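Local coordinates for trimethylamine-N-oxide reductase (Haemophilus influenzae, PDB 7L5I), which probably reduces N-oxides such as trimethylamine N-oxide at a molybdenum centre held by molybdopterin guanine dinucleotide cofactors, at residues A[181-184]-A[185-189]; A[230-233]-A[234-238]; A[254-258]-A[259-263]; A[635-638]-A[639-643]. All blocks are in the same frame, centred on the assembly; numbering follows the deposited sequence.

Contact 1 of 4, residues A[181-184]-A[185-189]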
# COMPACT_ATOMS: atom_id res chain seq x y z
N VAL A 181 11.45 7.39 4.91
CA VAL A 181 12.06 8.52 5.61
C VAL A 181 13.41 8.13 6.21
O VAL A 181 14.35 8.93 6.17
CB VAL A 181 11.11 9.07 6.69
CG1 VAL A 181 11.81 10.10 7.57
CG2 VAL A 181 9.88 9.72 6.04
N ILE A 182 13.53 6.91 6.75
CA ILE A 182 14.83 6.52 7.31
C ILE A 182 15.83 6.14 6.21
O ILE A 182 17.03 6.42 6.36
CB ILE A 182 14.61 5.39 8.35
CG1 ILE A 182 15.92 5.05 9.08
CG2 ILE A 182 14.04 4.13 7.77
CD1 ILE A 182 16.57 6.20 9.79
N MET A 183 15.39 5.56 5.10
CA MET A 183 16.36 5.13 4.09
C MET A 183 17.16 6.29 3.49
O MET A 183 18.37 6.12 3.28
CB MET A 183 15.67 4.30 3.01
CG MET A 183 15.32 2.88 3.47
SD MET A 183 16.71 1.83 3.99
CE MET A 183 16.64 1.87 5.78
N PRO A 184 16.59 7.47 3.23
CA PRO A 184 17.45 8.58 2.80
C PRO A 184 18.57 8.91 3.78
O PRO A 184 19.65 9.32 3.33
CB PRO A 184 16.47 9.74 2.62
CG PRO A 184 15.20 9.05 2.20
CD PRO A 184 15.16 7.77 3.05
N HIS A 185 18.35 8.78 5.09
CA HIS A 185 19.40 9.02 6.07
C HIS A 185 20.45 7.91 6.09
O HIS A 185 21.59 8.15 6.50
CB HIS A 185 18.81 9.14 7.49
CG HIS A 185 17.98 10.36 7.71
ND1 HIS A 185 18.49 11.64 7.62
CD2 HIS A 185 16.67 10.50 8.04
CE1 HIS A 185 17.53 12.52 7.89
NE2 HIS A 185 16.41 11.85 8.14
N VAL A 186 20.07 6.69 5.73
CA VAL A 186 20.96 5.54 5.84
C VAL A 186 21.69 5.28 4.55
O VAL A 186 22.88 4.92 4.56
CB VAL A 186 20.13 4.32 6.28
CG1 VAL A 186 20.98 3.09 6.30
CG2 VAL A 186 19.46 4.59 7.63
N LEU A 187 20.99 5.41 3.42
CA LEU A 187 21.53 5.07 2.11
C LEU A 187 21.60 6.24 1.13
O LEU A 187 22.22 6.09 0.08
CB LEU A 187 20.67 3.97 1.44
CG LEU A 187 20.67 2.64 2.20
CD1 LEU A 187 19.65 1.70 1.61
CD2 LEU A 187 22.05 1.99 2.21
N GLY A 188 20.99 7.37 1.45
CA GLY A 188 21.00 8.51 0.55
C GLY A 188 20.04 8.40 -0.60
O GLY A 188 20.17 9.14 -1.58
N THR A 189 19.04 7.53 -0.49
CA THR A 189 18.08 7.30 -1.57
C THR A 189 16.84 6.70 -0.93
O THR A 189 16.89 6.16 0.17
CB THR A 189 18.69 6.38 -2.64
OG1 THR A 189 17.91 6.45 -3.85
CG2 THR A 189 18.75 4.94 -2.18
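Bends at both chi2 (-60°) and chi3 fold the Met183 chain so that it lies beside Leu187 and points the same way, with Met183 SD 3.8 Å from Leu187 CD1. Ile182 reaches its own partner differently: its CG1 is trans to the backbone N (chi1 -174°), one turn before Val186, and Ile182 CG1 comes within 3.9 Å of Val186 CG2, the two branched chains meeting at a slant. Trp363 of helix 359-372 touches both Ile182 and Val186. All this lies in the last turns of helix 179-187, which is kinked at Pro184, whose ring nitrogen has no hydrogen to give the preceding turn. Met183 O gathers three backbone donors at the helix end: Leu187 N at 2.7 Å and a nearly straight 167°, with weak bonds from Val186 N and Gly188 N. Gly188 then leaves helical geometry with positive phi, and its N makes a weak bond of 3.0 Å to Pro184 O. His185 sets its CD2 3.4 Å from Val181 O, its ring oblique to that oxygen, and NE2 is bonded to Asn445. Beyond the helix, Thr189 OG1 is hydrogen-bonded to Glu194 and to a bound buffer molecule.

Contact 2 of 4, residues A[230-233]-A[234-238]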
# COMPACT_ATOMS: atom_id res chain seq x y z
N LYS A 230 5.62 -11.03 -14.07
CA LYS A 230 6.87 -11.77 -14.13
C LYS A 230 7.53 -11.97 -12.78
O LYS A 230 8.32 -12.92 -12.63
CB LYS A 230 7.86 -11.07 -15.06
CG LYS A 230 7.39 -10.97 -16.51
CD LYS A 230 7.15 -12.33 -17.11
CE LYS A 230 6.59 -12.27 -18.53
NZ LYS A 230 6.38 -13.67 -19.02
N GLY A 231 7.23 -11.13 -11.78
CA GLY A 231 7.83 -11.33 -10.47
C GLY A 231 7.42 -12.66 -9.86
O GLY A 231 8.25 -13.41 -9.34
N ILE A 232 6.13 -12.96 -9.93
CA ILE A 232 5.66 -14.25 -9.40
C ILE A 232 6.27 -15.40 -10.19
O ILE A 232 6.68 -16.41 -9.61
CB ILE A 232 4.12 -14.29 -9.41
CG1 ILE A 232 3.58 -13.42 -8.26
CG2 ILE A 232 3.63 -15.73 -9.30
CD1 ILE A 232 2.13 -13.16 -8.32
N GLU A 233 6.38 -15.24 -11.51
CA GLU A 233 7.05 -16.26 -12.32
C GLU A 233 8.48 -16.50 -11.85
O GLU A 233 8.95 -17.65 -11.84
CB GLU A 233 7.04 -15.85 -13.79
CG GLU A 233 7.62 -16.89 -14.72
CD GLU A 233 7.41 -16.59 -16.21
OE1 GLU A 233 6.56 -15.74 -16.57
OE2 GLU A 233 8.09 -17.23 -17.03
N TYR A 234 9.19 -15.44 -11.47
CA TYR A 234 10.57 -15.61 -11.01
C TYR A 234 10.63 -16.32 -9.67
O TYR A 234 11.50 -17.18 -9.45
CB TYR A 234 11.30 -14.27 -10.93
CG TYR A 234 11.95 -13.84 -12.23
CD1 TYR A 234 13.01 -14.57 -12.76
CD2 TYR A 234 11.53 -12.68 -12.89
CE1 TYR A 234 13.62 -14.18 -13.95
CE2 TYR A 234 12.13 -12.29 -14.07
CZ TYR A 234 13.18 -13.03 -14.59
OH TYR A 234 13.78 -12.62 -15.76
N PHE A 235 9.71 -16.00 -8.74
CA PHE A 235 9.69 -16.72 -7.47
C PHE A 235 9.43 -18.20 -7.70
O PHE A 235 10.03 -19.06 -7.03
CB PHE A 235 8.62 -16.13 -6.55
CG PHE A 235 9.11 -14.95 -5.74
CD1 PHE A 235 9.98 -15.14 -4.68
CD2 PHE A 235 8.68 -13.66 -6.04
CE1 PHE A 235 10.43 -14.08 -3.94
CE2 PHE A 235 9.13 -12.58 -5.31
CZ PHE A 235 10.02 -12.78 -4.25
N LYS A 236 8.54 -18.53 -8.63
CA LYS A 236 8.26 -19.93 -8.95
C LYS A 236 9.49 -20.61 -9.53
O LYS A 236 9.78 -21.77 -9.21
CB LYS A 236 7.08 -20.01 -9.92
CG LYS A 236 5.74 -19.58 -9.30
CD LYS A 236 5.12 -20.68 -8.45
CE LYS A 236 4.59 -21.79 -9.33
NZ LYS A 236 3.90 -22.80 -8.50
N LYS A 237 10.22 -19.92 -10.41
CA LYS A 237 11.44 -20.49 -10.97
C LYS A 237 12.46 -20.73 -9.88
O LYS A 237 13.18 -21.75 -9.89
CB LYS A 237 12.03 -19.56 -12.02
CG LYS A 237 11.29 -19.50 -13.31
CD LYS A 237 12.11 -18.74 -14.34
CE LYS A 237 11.27 -18.31 -15.52
NZ LYS A 237 11.43 -16.85 -15.81
N PHE A 238 12.59 -19.79 -8.94
CA PHE A 238 13.56 -19.98 -7.88
C PHE A 238 13.18 -21.19 -7.04
O PHE A 238 14.05 -22.00 -6.69
CB PHE A 238 13.69 -18.75 -7.00
CG PHE A 238 14.87 -18.80 -6.06
CD1 PHE A 238 16.11 -18.32 -6.46
CD2 PHE A 238 14.74 -19.31 -4.79
CE1 PHE A 238 17.18 -18.34 -5.61
CE2 PHE A 238 15.84 -19.34 -3.93
CZ PHE A 238 17.05 -18.87 -4.34
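Tyr234 N donates to Lys230 O at 2.9 Å, somewhat bent and tilted from the carbonyl plane, and the same oxygen is approached by the Tyr234 ring, whose CD2 lies 3.2 Å from Lys230 O. The next three residues repeat the i to i+4 bond more evenly: Phe235 N to Gly231 O, Lys236 N to Ile232 O and Lys237 N to Glu233 O are each 3.0 Å. On the outer side Glu233 joins two lysines. Its CG lies trans to N (chi1 -176°) and the chain runs on extended, which carries the carboxylate out between the two ammonium groups. Lys230 NZ donates to Glu233 OE1 at 3.2 Å from the syn side, 24° out of the carboxylate plane. Lys237 bends at chi4 to bring its NZ within 3.6 Å of Glu233 OE2, a longer ionic pairing. Lys230 NZ and Lys237 NZ stay 6.8 Å apart, each paired with a different oxygen of the carboxylate, so the three residues form a salt-bridge network. On the inner side Tyr234 stacks on Trp199 and bonds through OH to Glu200, while Phe235 meets Trp199 edge-to-face and packs on strand 208-212. Charged outside and aromatic inside, this is an amphipathic helix in the connection between the adjacent parallel strands 208-212 and 244-249 of an alpha/beta sheet.

Contact 3 of 4, residues A[254-258]-A[259-263]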
# COMPACT_ATOMS: atom_id res chain seq x y z
N GLU A 254 0.41 -17.03 2.20
CA GLU A 254 0.16 -17.66 0.92
C GLU A 254 1.46 -17.98 0.20
O GLU A 254 1.60 -19.04 -0.41
CB GLU A 254 -0.72 -16.75 0.05
CG GLU A 254 -2.19 -16.64 0.49
CD GLU A 254 -2.44 -15.51 1.49
OE1 GLU A 254 -1.46 -14.93 2.04
OE2 GLU A 254 -3.63 -15.21 1.74
N THR A 255 2.44 -17.07 0.27
CA THR A 255 3.73 -17.33 -0.36
C THR A 255 4.39 -18.54 0.25
O THR A 255 4.90 -19.41 -0.47
CB THR A 255 4.65 -16.12 -0.19
OG1 THR A 255 4.07 -15.00 -0.85
CG2 THR A 255 5.98 -16.39 -0.80
N CYS A 256 4.43 -18.59 1.58
CA CYS A 256 5.11 -19.70 2.25
C CYS A 256 4.46 -21.03 1.88
O CYS A 256 5.15 -22.03 1.63
CB CYS A 256 5.09 -19.48 3.76
SG CYS A 256 6.35 -20.53 4.57
N GLN A 257 3.13 -21.05 1.82
CA GLN A 257 2.42 -22.27 1.46
C GLN A 257 2.65 -22.65 0.00
O GLN A 257 2.97 -23.81 -0.30
CB GLN A 257 0.92 -22.10 1.74
CG GLN A 257 0.59 -21.95 3.21
CD GLN A 257 -0.88 -21.72 3.44
OE1 GLN A 257 -1.72 -22.41 2.88
NE2 GLN A 257 -1.19 -20.72 4.25
N MET A 258 2.50 -21.69 -0.92
CA MET A 258 2.55 -22.00 -2.35
C MET A 258 3.97 -22.31 -2.83
O MET A 258 4.12 -22.98 -3.85
CB MET A 258 1.98 -20.83 -3.16
CG MET A 258 0.50 -20.56 -2.86
SD MET A 258 -0.16 -19.03 -3.60
CE MET A 258 -0.29 -19.54 -5.31
N LEU A 259 5.00 -21.80 -2.16
CA LEU A 259 6.38 -22.10 -2.50
C LEU A 259 6.97 -23.16 -1.58
O LEU A 259 8.15 -23.50 -1.70
CB LEU A 259 7.25 -20.84 -2.48
CG LEU A 259 6.84 -19.68 -3.38
CD1 LEU A 259 7.84 -18.53 -3.24
CD2 LEU A 259 6.72 -20.05 -4.84
N ASN A 260 6.15 -23.69 -0.68
CA ASN A 260 6.59 -24.65 0.34
C ASN A 260 7.91 -24.22 0.97
O ASN A 260 8.86 -24.99 1.09
CB ASN A 260 6.71 -26.06 -0.23
CG ASN A 260 6.76 -27.11 0.87
OD1 ASN A 260 6.16 -26.93 1.92
ND2 ASN A 260 7.50 -28.18 0.63
N ALA A 261 7.95 -22.97 1.40
CA ALA A 261 9.17 -22.41 1.95
C ALA A 261 9.31 -22.80 3.42
O ALA A 261 8.41 -23.40 4.02
CB ALA A 261 9.15 -20.89 1.81
N GLU A 262 10.47 -22.47 3.99
CA GLU A 262 10.71 -22.73 5.40
C GLU A 262 10.13 -21.58 6.20
O GLU A 262 10.57 -20.44 6.06
CB GLU A 262 12.20 -22.87 5.69
CG GLU A 262 12.84 -24.05 4.98
CD GLU A 262 14.35 -23.95 4.94
OE1 GLU A 262 14.94 -24.22 3.87
OE2 GLU A 262 14.94 -23.56 5.97
N TRP A 263 9.15 -21.88 7.04
CA TRP A 263 8.49 -20.87 7.85
C TRP A 263 9.19 -20.70 9.18
O TRP A 263 9.33 -21.66 9.95
CB TRP A 263 7.03 -21.25 8.09
CG TRP A 263 6.29 -20.25 8.86
CD1 TRP A 263 6.46 -18.89 8.84
CD2 TRP A 263 5.22 -20.51 9.77
NE1 TRP A 263 5.57 -18.28 9.69
CE2 TRP A 263 4.79 -19.26 10.28
CE3 TRP A 263 4.57 -21.68 10.21
CZ2 TRP A 263 3.75 -19.15 11.19
CZ3 TRP A 263 3.54 -21.55 11.12
CH2 TRP A 263 3.14 -20.30 11.60
O HOH W 1 3.33 -25.60 1.63
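Helix 254-258 closes in a Schellman motif. Leu259 N still donates to Thr255 O at 2.9 Å, one normal helical bond, but Asn260 takes a positive phi of 44° and turns the chain back. Ala261 N then reaches Cys256 O at 3.0 Å, lying in the carbonyl plane on a lone pair, and Asn260 N makes a weak bond of 3.2 Å to Gln257 O. Gln257 O has a second donor, a water at 2.7 Å that also donates to Asn260 OD1, tying the exposed Asn260 side chain to the last turn. Among the side chains, Thr255 and Leu259 lie alongside each other and point the same way, with Thr255 CG2 3.7 Å from Leu259 CD1. Cys256 meets the outgoing strand instead. Its sulfur is trans to the backbone N (chi1 -162°), which directs it past the Ala261 methyl to Trp263, where Cys256 SG lies 3.7 Å from Trp263 CB. Relative to the indole the sulfur is oblique: SG is 5.1 Å from the centroid of the five-membered ring of Trp263 and 52° off its normal. The turn thus links helix 254-258 to strand 262-265 in a beta-alpha-beta unit with strand 244-249, against which Cys256, Leu259 and Ala261 pack, while Leu259 also meets helices 216-219 and 230-240.

Contact 4 of 4, residues A[635-638]-A[639-643]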
# COMPACT_ATOMS: atom_id res chain seq x y z
N SER A 635 23.77 7.27 12.37
CA SER A 635 23.48 8.52 11.68
C SER A 635 23.58 9.65 12.69
O SER A 635 22.74 9.77 13.59
CB SER A 635 22.09 8.51 11.05
OG SER A 635 21.73 9.83 10.66
N ASP A 636 24.62 10.47 12.56
CA ASP A 636 24.75 11.63 13.44
C ASP A 636 23.60 12.61 13.22
O ASP A 636 23.14 13.25 14.16
CB ASP A 636 26.10 12.30 13.18
CG ASP A 636 26.53 13.23 14.32
OD1 ASP A 636 26.71 12.75 15.46
OD2 ASP A 636 26.73 14.44 14.04
N VAL A 637 23.11 12.71 11.98
CA VAL A 637 21.99 13.58 11.67
C VAL A 637 20.76 13.17 12.47
O VAL A 637 20.06 14.00 13.05
CB VAL A 637 21.70 13.58 10.16
CG1 VAL A 637 20.42 14.30 9.84
CG2 VAL A 637 22.85 14.20 9.39
N VAL A 638 20.47 11.87 12.50
CA VAL A 638 19.31 11.40 13.26
C VAL A 638 19.55 11.52 14.75
O VAL A 638 18.66 11.92 15.51
CB VAL A 638 18.97 9.95 12.86
CG1 VAL A 638 17.85 9.41 13.73
CG2 VAL A 638 18.56 9.90 11.37
N GLU A 639 20.76 11.18 15.20
CA GLU A 639 21.09 11.31 16.62
C GLU A 639 20.81 12.73 17.11
O GLU A 639 20.23 12.93 18.18
CB GLU A 639 22.56 10.94 16.83
CG GLU A 639 23.13 11.27 18.22
CD GLU A 639 22.52 10.44 19.33
OE1 GLU A 639 22.55 10.91 20.50
OE2 GLU A 639 22.02 9.34 19.05
N LYS A 640 21.24 13.72 16.32
CA LYS A 640 21.15 15.12 16.72
C LYS A 640 19.71 15.61 16.83
O LYS A 640 19.46 16.62 17.50
CB LYS A 640 21.94 15.99 15.74
CG LYS A 640 23.45 15.79 15.88
CD LYS A 640 24.26 16.96 15.41
CE LYS A 640 25.46 17.20 16.33
NZ LYS A 640 26.49 16.14 16.30
N MET A 641 18.75 14.91 16.21
CA MET A 641 17.35 15.26 16.37
C MET A 641 16.87 15.01 17.78
O MET A 641 15.89 15.62 18.21
CB MET A 641 16.49 14.46 15.40
CG MET A 641 16.73 14.83 13.97
SD MET A 641 15.77 13.75 12.89
CE MET A 641 16.38 14.28 11.30
N ASN A 642 17.53 14.10 18.50
CA ASN A 642 17.28 13.85 19.91
C ASN A 642 15.85 13.39 20.17
O ASN A 642 15.17 13.86 21.08
CB ASN A 642 17.61 15.09 20.74
CG ASN A 642 17.67 14.80 22.21
OD1 ASN A 642 17.10 15.53 23.02
ND2 ASN A 642 18.34 13.71 22.57
N TYR A 643 15.39 12.45 19.36
CA TYR A 643 14.06 11.90 19.51
C TYR A 643 14.09 10.70 20.44
O TYR A 643 14.95 9.83 20.32
CB TYR A 643 13.49 11.47 18.15
CG TYR A 643 13.13 12.58 17.21
CD1 TYR A 643 12.74 13.83 17.66
CD2 TYR A 643 13.16 12.36 15.84
CE1 TYR A 643 12.39 14.82 16.78
CE2 TYR A 643 12.82 13.35 14.95
CZ TYR A 643 12.43 14.58 15.42
OH TYR A 643 12.09 15.54 14.51
O HOH W 2 17.27 10.84 17.79
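Glu639 N donates to Ser635 O at 2.9 Å in the first turn, and Ser635 OG accepts from Val638 N at 3.0 Å with a nearly straight 163°. Together these bonds hold the start of the helix, next to the buried Val638. Val637, Val638 and Met641 form the packed face, all touching His185 of helix 179-187; between themselves Val637 CG1 and Met641 CE make a light touch at 4.3 Å. Further on, Met641 CB sits 3.8 Å above the Tyr643 ring, over its centre, and the Tyr643 hydroxyl is bonded to Gln443 and Gly446. The outer side contrasts with this. Asp636 and Lys640, both exposed and both also touching a neighbouring molecule in the crystal, form a salt bridge of 2.8 Å between Asp636 OD2 and Lys640 NZ, the ammonium coming from the syn side and 23° out of the carboxylate plane; bends at chi3 and chi4 bring the lysine tip round to it. At the end of the helix Met641 N donates to Val638 O at 3.1 Å from well above the carbonyl plane, and a water bridges Val638 O to Tyr643 N. Asn642 leaves with positive phi. These features define a short surface helix with a serine N-cap and an i to i+4 salt bridge.

How the contacts relate
The four contacts come in series along the chain and form two pairs. Contacts 1 and 4 have centres 13 Å apart although some 450 residues separate them: His185 CG lies 3.7 Å from Val638 CG2, joining helices 179-187 and 636-641. Contacts 2 and 3, centres also 13 Å apart, touch through Lys236 and Leu259; contact 2 lies on a helix connecting strands 208-212 and 244-249, and contact 3 runs from helix 254-258 into edge strand 262-265 of the same parallel sheet. Contacts 1 and 2 are 29 Å apart between centres. Side chains of Ile232 and Thr255 lie about 8 and 7 Å from a bound molybdopterin guanine dinucleotide, against about 14 Å for Met183, so contacts 2 and 3 sit closer to the cofactor.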